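Local coordinates for protein methanogen homoaconitase small subunit (Methanocaldococcus jannaschii, PDB 2PKP) that forms the small subunit of a heterotetrameric homoaconitase, a hydro-lyase that interconverts homocitrate, cis-homoaconitate and homoisocitrate in 2-oxosuberate biosynthesis, at residues A[49-55]-A[77-81]; A[1-7]-A[114-120]. All coordinates share one frame; numbering follows the deposited sequence.

Interaction 1: residues A[49-55]-A[77-81]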
loop_
_atom_site.group_PDB
_atom_site.type_symbol
_atom_site.label_atom_id
_atom_site.label_comp_id
_atom_site.label_asym_id
_atom_site.label_seq_id
_atom_site.Cartn_x
_atom_site.Cartn_y
_atom_site.Cartn_z
ATOM N N VAL A 49 -9.463 -3.640 12.016
ATOM C CA VAL A 49 -8.411 -3.136 11.140
ATOM C C VAL A 49 -8.807 -3.015 9.670
ATOM O O VAL A 49 -9.554 -3.837 9.139
ATOM C CB VAL A 49 -7.140 -4.015 11.242
ATOM C CG1 VAL A 49 -7.417 -5.406 10.696
ATOM C CG2 VAL A 49 -5.995 -3.363 10.489
ATOM N N LYS A 50 -8.296 -1.973 9.023
ATOM C CA LYS A 50 -8.561 -1.734 7.609
ATOM C C LYS A 50 -7.242 -1.516 6.889
ATOM O O LYS A 50 -6.290 -0.980 7.464
ATOM C CB LYS A 50 -9.437 -0.493 7.418
ATOM C CG LYS A 50 -10.796 -0.558 8.094
ATOM C CD LYS A 50 -11.654 -1.684 7.541
ATOM C CE LYS A 50 -13.004 -1.727 8.249
ATOM N NZ LYS A 50 -13.841 -2.863 7.780
ATOM N N GLU A 51 -7.183 -1.938 5.631
ATOM C CA GLU A 51 -5.976 -1.757 4.832
ATOM C C GLU A 51 -5.588 -0.285 4.924
ATOM O O GLU A 51 -6.431 0.596 4.749
ATOM C CB GLU A 51 -6.252 -2.124 3.374
ATOM C CG GLU A 51 -5.023 -2.097 2.485
ATOM C CD GLU A 51 -5.362 -2.267 1.011
ATOM O OE1 GLU A 51 -6.466 -2.769 0.702
ATOM O OE2 GLU A 51 -4.521 -1.906 0.161
ATOM N N GLY A 52 -4.322 -0.017 5.222
ATOM C CA GLY A 52 -3.874 1.359 5.330
ATOM C C GLY A 52 -3.745 1.837 6.764
ATOM O O GLY A 52 -3.172 2.894 7.019
ATOM N N ASP A 53 -4.286 1.068 7.702
ATOM C CA ASP A 53 -4.205 1.437 9.109
ATOM C C ASP A 53 -2.795 1.248 9.656
ATOM O O ASP A 53 -1.915 0.708 8.983
ATOM C CB ASP A 53 -5.199 0.625 9.940
ATOM C CG ASP A 53 -6.616 1.136 9.805
ATOM O OD1 ASP A 53 -6.809 2.208 9.191
ATOM O OD2 ASP A 53 -7.535 0.474 10.328
ATOM N N VAL A 54 -2.596 1.694 10.889
ATOM C CA VAL A 54 -1.293 1.628 11.528
ATOM C C VAL A 54 -1.388 1.120 12.961
ATOM O O VAL A 54 -2.283 1.507 13.710
ATOM C CB VAL A 54 -0.639 3.043 11.536
ATOM C CG1 VAL A 54 0.716 3.007 12.213
ATOM C CG2 VAL A 54 -0.515 3.558 10.105
ATOM N N ILE A 55 -0.464 0.244 13.334
ATOM C CA ILE A 55 -0.427 -0.273 14.693
ATOM C C ILE A 55 0.508 0.654 15.445
ATOM O O ILE A 55 1.584 0.993 14.956
ATOM C CB ILE A 55 0.147 -1.703 14.764
ATOM C CG1 ILE A 55 -0.853 -2.705 14.179
ATOM C CG2 ILE A 55 0.475 -2.047 16.217
ATOM C CD1 ILE A 55 -0.315 -4.114 14.085
ATOM N N CYS A 77 -2.510 -7.626 6.806
ATOM C CA CYS A 77 -3.741 -6.996 7.279
ATOM C C CYS A 77 -3.830 -5.692 6.501
ATOM O O CYS A 77 -4.789 -4.932 6.635
ATOM C CB CYS A 77 -3.671 -6.669 8.775
ATOM S SG CYS A 77 -4.187 -7.994 9.870
ATOM N N GLY A 78 -2.813 -5.437 5.685
ATOM C CA GLY A 78 -2.784 -4.213 4.909
ATOM C C GLY A 78 -2.110 -3.098 5.687
ATOM O O GLY A 78 -2.256 -1.925 5.353
ATOM N N ILE A 79 -1.373 -3.468 6.734
ATOM C CA ILE A 79 -0.660 -2.501 7.563
ATOM C C ILE A 79 0.763 -2.327 7.040
ATOM O O ILE A 79 1.544 -3.275 7.004
ATOM C CB ILE A 79 -0.634 -2.970 9.029
ATOM C CG1 ILE A 79 -2.065 -2.990 9.571
ATOM C CG2 ILE A 79 0.266 -2.059 9.867
ATOM C CD1 ILE A 79 -2.197 -3.581 10.958
ATOM N N LYS A 80 1.091 -1.106 6.634
ATOM C CA LYS A 80 2.405 -0.796 6.082
ATOM C C LYS A 80 3.438 -0.356 7.113
ATOM O O LYS A 80 4.638 -0.422 6.856
ATOM C CB LYS A 80 2.269 0.290 5.007
ATOM C CG LYS A 80 3.581 0.707 4.352
ATOM C CD LYS A 80 4.210 -0.433 3.570
ATOM C CE LYS A 80 5.441 0.035 2.808
ATOM N NZ LYS A 80 6.016 -1.055 1.969
ATOM N N ALA A 81 2.979 0.095 8.275
ATOM C CA ALA A 81 3.907 0.546 9.300
ATOM C C ALA A 81 3.431 0.319 10.724
ATOM O O ALA A 81 2.236 0.229 11.001
ATOM C CB ALA A 81 4.221 2.036 9.098
HETATM O O HOH W 1 -0.173 1.026 6.840
#
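Ile79 packs against both Val49 and Ile55 and is the main side chain of the contact. Its CG1 branch lies anti to the carbonyl carbon (chi1 -65°) and runs on extended, which brings CD1 up to the two partners. Ile79 CD1 sits 3.6 Å from Ile55 CG1, and these two side chains meet at about a right angle. Val49 comes in from another direction with CG2, the methyl anti to its backbone N; Val49 CG2 lies 3.8 Å from Ile79 CD1. The second Val49 methyl, CG1, turns to the sulfur of Cys77. Ile79 CG2 packs 3.6 Å from the carbonyl oxygen Asp53 O.

The backbones approach most closely at Glu51 and Gly78. A type II beta turn from Lys50 to Asp53 presents Gly52, whose N donates to Gly78 O over 2.8 Å. This N-H points almost straight at the oxygen (166°) but approaches from above the carbonyl plane. A CB on Gly78 would clash with Glu51 CA, so the close approach depends on this glycine. A water donates to Asp53 O; its leg to Lys80 N is doubtfully short. Farther along, Val54 CG1 lies 3.4 Å from Ala81 O.

The contact joins the turn before strand 54-57 to the loop before strand 81-84, two parallel strands of the aconitase swivel-type domain. These strands are neighbours in the sheet, and helix 68-75 lies between them in the chain, as in a beta-alpha-beta crossover. Ile74 of that helix packs on both Ile55 and Ile79. Beyond strand 54-57 comes strand 2-9, where Ile3 touches Val54, while strand 101-104 flanks strand 81-84 and places Ile101 against Lys80 and Ala81.

Interaction 2: residues A[1-7]-A[114-120]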
loop_
_atom_site.group_PDB
_atom_site.type_symbol
_atom_site.label_atom_id
_atom_site.label_comp_id
_atom_site.label_asym_id
_atom_site.label_seq_id
_atom_site.Cartn_x
_atom_site.Cartn_y
_atom_site.Cartn_z
ATOM N N MET A 1 7.355 9.201 0.916
ATOM C CA MET A 1 5.926 8.817 0.805
ATOM C C MET A 1 5.197 9.057 2.119
ATOM O O MET A 1 5.810 9.227 3.175
ATOM C CB MET A 1 5.784 7.344 0.401
ATOM C CG MET A 1 5.949 6.353 1.533
ATOM S SD MET A 1 5.764 4.631 0.992
ATOM C CE MET A 1 4.072 4.274 1.470
ATOM N N ILE A 2 3.876 9.053 2.040
ATOM C CA ILE A 2 3.044 9.287 3.205
ATOM C C ILE A 2 2.092 8.134 3.463
ATOM O O ILE A 2 1.406 7.670 2.556
ATOM C CB ILE A 2 2.228 10.583 3.020
ATOM C CG1 ILE A 2 3.172 11.789 3.075
ATOM C CG2 ILE A 2 1.123 10.670 4.063
ATOM C CD1 ILE A 2 2.508 13.104 2.695
ATOM N N ILE A 3 2.065 7.676 4.709
ATOM C CA ILE A 3 1.174 6.598 5.115
ATOM C C ILE A 3 0.169 7.239 6.055
ATOM O O ILE A 3 0.556 7.791 7.087
ATOM C CB ILE A 3 1.936 5.488 5.870
ATOM C CG1 ILE A 3 2.906 4.786 4.915
ATOM C CG2 ILE A 3 0.946 4.486 6.468
ATOM C CD1 ILE A 3 3.872 3.851 5.609
ATOM N N LYS A 4 -1.111 7.190 5.695
ATOM C CA LYS A 4 -2.151 7.786 6.523
ATOM C C LYS A 4 -3.289 6.815 6.791
ATOM O O LYS A 4 -3.860 6.232 5.864
ATOM C CB LYS A 4 -2.693 9.055 5.857
ATOM C CG LYS A 4 -3.803 9.756 6.624
ATOM C CD LYS A 4 -4.003 11.169 6.091
ATOM C CE LYS A 4 -5.111 11.905 6.824
ATOM N NZ LYS A 4 -5.142 13.340 6.411
ATOM N N GLY A 5 -3.615 6.644 8.070
ATOM C CA GLY A 5 -4.692 5.743 8.441
ATOM C C GLY A 5 -5.052 5.842 9.909
ATOM O O GLY A 5 -4.541 6.704 10.626
ATOM N N ARG A 6 -5.931 4.955 10.360
ATOM C CA ARG A 6 -6.351 4.958 11.748
ATOM C C ARG A 6 -5.347 4.201 12.616
ATOM O O ARG A 6 -4.852 3.139 12.236
ATOM C CB ARG A 6 -7.748 4.337 11.889
ATOM C CG ARG A 6 -8.327 4.450 13.299
ATOM C CD ARG A 6 -9.735 3.863 13.391
ATOM N NE ARG A 6 -10.687 4.580 12.543
ATOM C CZ ARG A 6 -10.991 5.869 12.677
ATOM N NH1 ARG A 6 -10.424 6.595 13.633
ATOM N NH2 ARG A 6 -11.858 6.437 11.847
ATOM N N ALA A 7 -5.058 4.761 13.783
ATOM C CA ALA A 7 -4.115 4.164 14.712
ATOM C C ALA A 7 -4.787 3.177 15.667
ATOM O O ALA A 7 -5.852 3.454 16.207
ATOM C CB ALA A 7 -3.431 5.264 15.513
ATOM N N ASP A 114 -6.829 7.564 16.761
ATOM C CA ASP A 114 -6.353 8.808 16.149
ATOM C C ASP A 114 -6.079 8.543 14.677
ATOM O O ASP A 114 -5.808 7.409 14.282
ATOM C CB ASP A 114 -5.042 9.303 16.784
ATOM C CG ASP A 114 -5.254 10.031 18.110
ATOM O OD1 ASP A 114 -6.372 10.523 18.365
ATOM O OD2 ASP A 114 -4.286 10.125 18.888
ATOM N N ILE A 115 -6.175 9.584 13.857
ATOM C CA ILE A 115 -5.857 9.447 12.444
ATOM C C ILE A 115 -4.423 9.970 12.364
ATOM O O ILE A 115 -4.163 11.125 12.715
ATOM C CB ILE A 115 -6.777 10.311 11.561
ATOM C CG1 ILE A 115 -8.235 9.884 11.764
ATOM C CG2 ILE A 115 -6.362 10.179 10.091
ATOM C CD1 ILE A 115 -8.494 8.415 11.488
ATOM N N VAL A 116 -3.494 9.124 11.935
ATOM C CA VAL A 116 -2.099 9.532 11.856
ATOM C C VAL A 116 -1.594 9.567 10.427
ATOM O O VAL A 116 -1.988 8.755 9.591
ATOM C CB VAL A 116 -1.178 8.599 12.689
ATOM C CG1 VAL A 116 -1.577 8.658 14.160
ATOM C CG2 VAL A 116 -1.248 7.164 12.170
ATOM N N GLU A 117 -0.721 10.526 10.157
ATOM C CA GLU A 117 -0.145 10.695 8.832
ATOM C C GLU A 117 1.364 10.651 9.004
ATOM O O GLU A 117 1.967 11.588 9.537
ATOM C CB GLU A 117 -0.582 12.044 8.247
ATOM C CG GLU A 117 -0.368 12.188 6.760
ATOM C CD GLU A 117 -0.864 13.519 6.228
ATOM O OE1 GLU A 117 -2.025 13.899 6.513
ATOM O OE2 GLU A 117 -0.089 14.185 5.519
ATOM N N ILE A 118 1.967 9.548 8.573
ATOM C CA ILE A 118 3.406 9.368 8.679
ATOM C C ILE A 118 4.092 9.834 7.401
ATOM O O ILE A 118 3.872 9.260 6.331
ATOM C CB ILE A 118 3.764 7.885 8.894
ATOM C CG1 ILE A 118 3.029 7.343 10.123
ATOM C CG2 ILE A 118 5.275 7.731 9.056
ATOM C CD1 ILE A 118 3.105 5.827 10.251
ATOM N N ASP A 119 4.914 10.877 7.508
ATOM C CA ASP A 119 5.638 11.389 6.349
ATOM C C ASP A 119 7.060 10.867 6.487
ATOM O O ASP A 119 7.839 11.377 7.292
ATOM C CB ASP A 119 5.644 12.918 6.339
ATOM C CG ASP A 119 6.215 13.495 5.051
ATOM O OD1 ASP A 119 7.252 12.999 4.572
ATOM O OD2 ASP A 119 5.624 14.452 4.517
ATOM N N LEU A 120 7.387 9.843 5.705
ATOM C CA LEU A 120 8.708 9.221 5.769
ATOM C C LEU A 120 9.849 10.130 5.325
ATOM O O LEU A 120 10.984 9.963 5.765
ATOM C CB LEU A 120 8.715 7.925 4.947
ATOM C CG LEU A 120 7.660 6.900 5.371
ATOM C CD1 LEU A 120 7.722 5.675 4.467
ATOM C CD2 LEU A 120 7.889 6.503 6.812
HETATM O O HOH W 2 6.792 12.169 1.649
#
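Lys4 and Glu117 face each other as a non-hydrogen-bonded pair of two adjacent antiparallel strands, 2-9 and 115-119, in the mixed sheet of the swivel-type domain. The axes of 2-7 and 115-119 approach to 4.5 Å with directions 169° apart, close to exactly antiparallel. Ile3 pairs with Ile118, and Gly5 with Val116, through two backbone bonds each. Leu120 N to Met1 O and Ala7 N to Asp114 O extend the bonding at the ends.

On the face with Lys4, the fully extended lysine chain lies obliquely across Glu117. Its NZ forms a salt bridge to Glu117 OE1 at 3.2 Å, on the anti side and 27° out of the carboxylate plane. Glu117 CG stands anti to the backbone N (chi1 -164°), which lays it 3.4 Å from Ile2 CG2. Farther along, Ile115 CD1 sits over one face of the Arg6 guanidinium, 3.4 Å from NH1.

The opposite face is apolar. The CB atoms of Ile3 and Ile118 stand 4.3 Å apart, and Ala7 CB meets Val116 CG1. Ile125 of the next strand, 124-127, touches both Val116 and Ile118, while Ala81 of strand 81-84 packs on Ile3 and Ile118.

The face that carries Ile2, Lys4 and Glu117 meets a second copy of the protein. Glu117 OE2 pairs with Lys4 NZ of the second subunit, and Lys4 NZ with Glu117 OE2 of that subunit. A glutamine in place of Glu117 would probably cost the salt bridges to Lys4 of both subunits, leaving those lysines without this carboxylate mate. Lys122 N positions Asp119 by binding OD1. A water accepts from Met1 N and donates to the same Asp119 OD1. Met1 CG and Leu120 CD1 are tightly packed at 3.5 Å.

Both interactions reach one mixed sheet, their centres about 10 Å apart. Strand 2-9 of interaction 2 neighbours strand 54-57 of interaction 1. The first segment of interaction 2 opens the chain, both segments of interaction 1 follow, and 114-120 comes last, so interaction 1 is nested within the loop that interaction 2 closes. They touch directly. Val54 N hydrogen-bonds to Arg6 O, and Arg6 N to Asp53 OD1, and Ile3 CD1 packs on Lys80 and Ala81. The N-terminal strand 2-9 thus sits between the parallel and antiparallel parts and ties them into one sheet. Both contacts reach the second subunit, where Met1 and Glu51 pack across the interface.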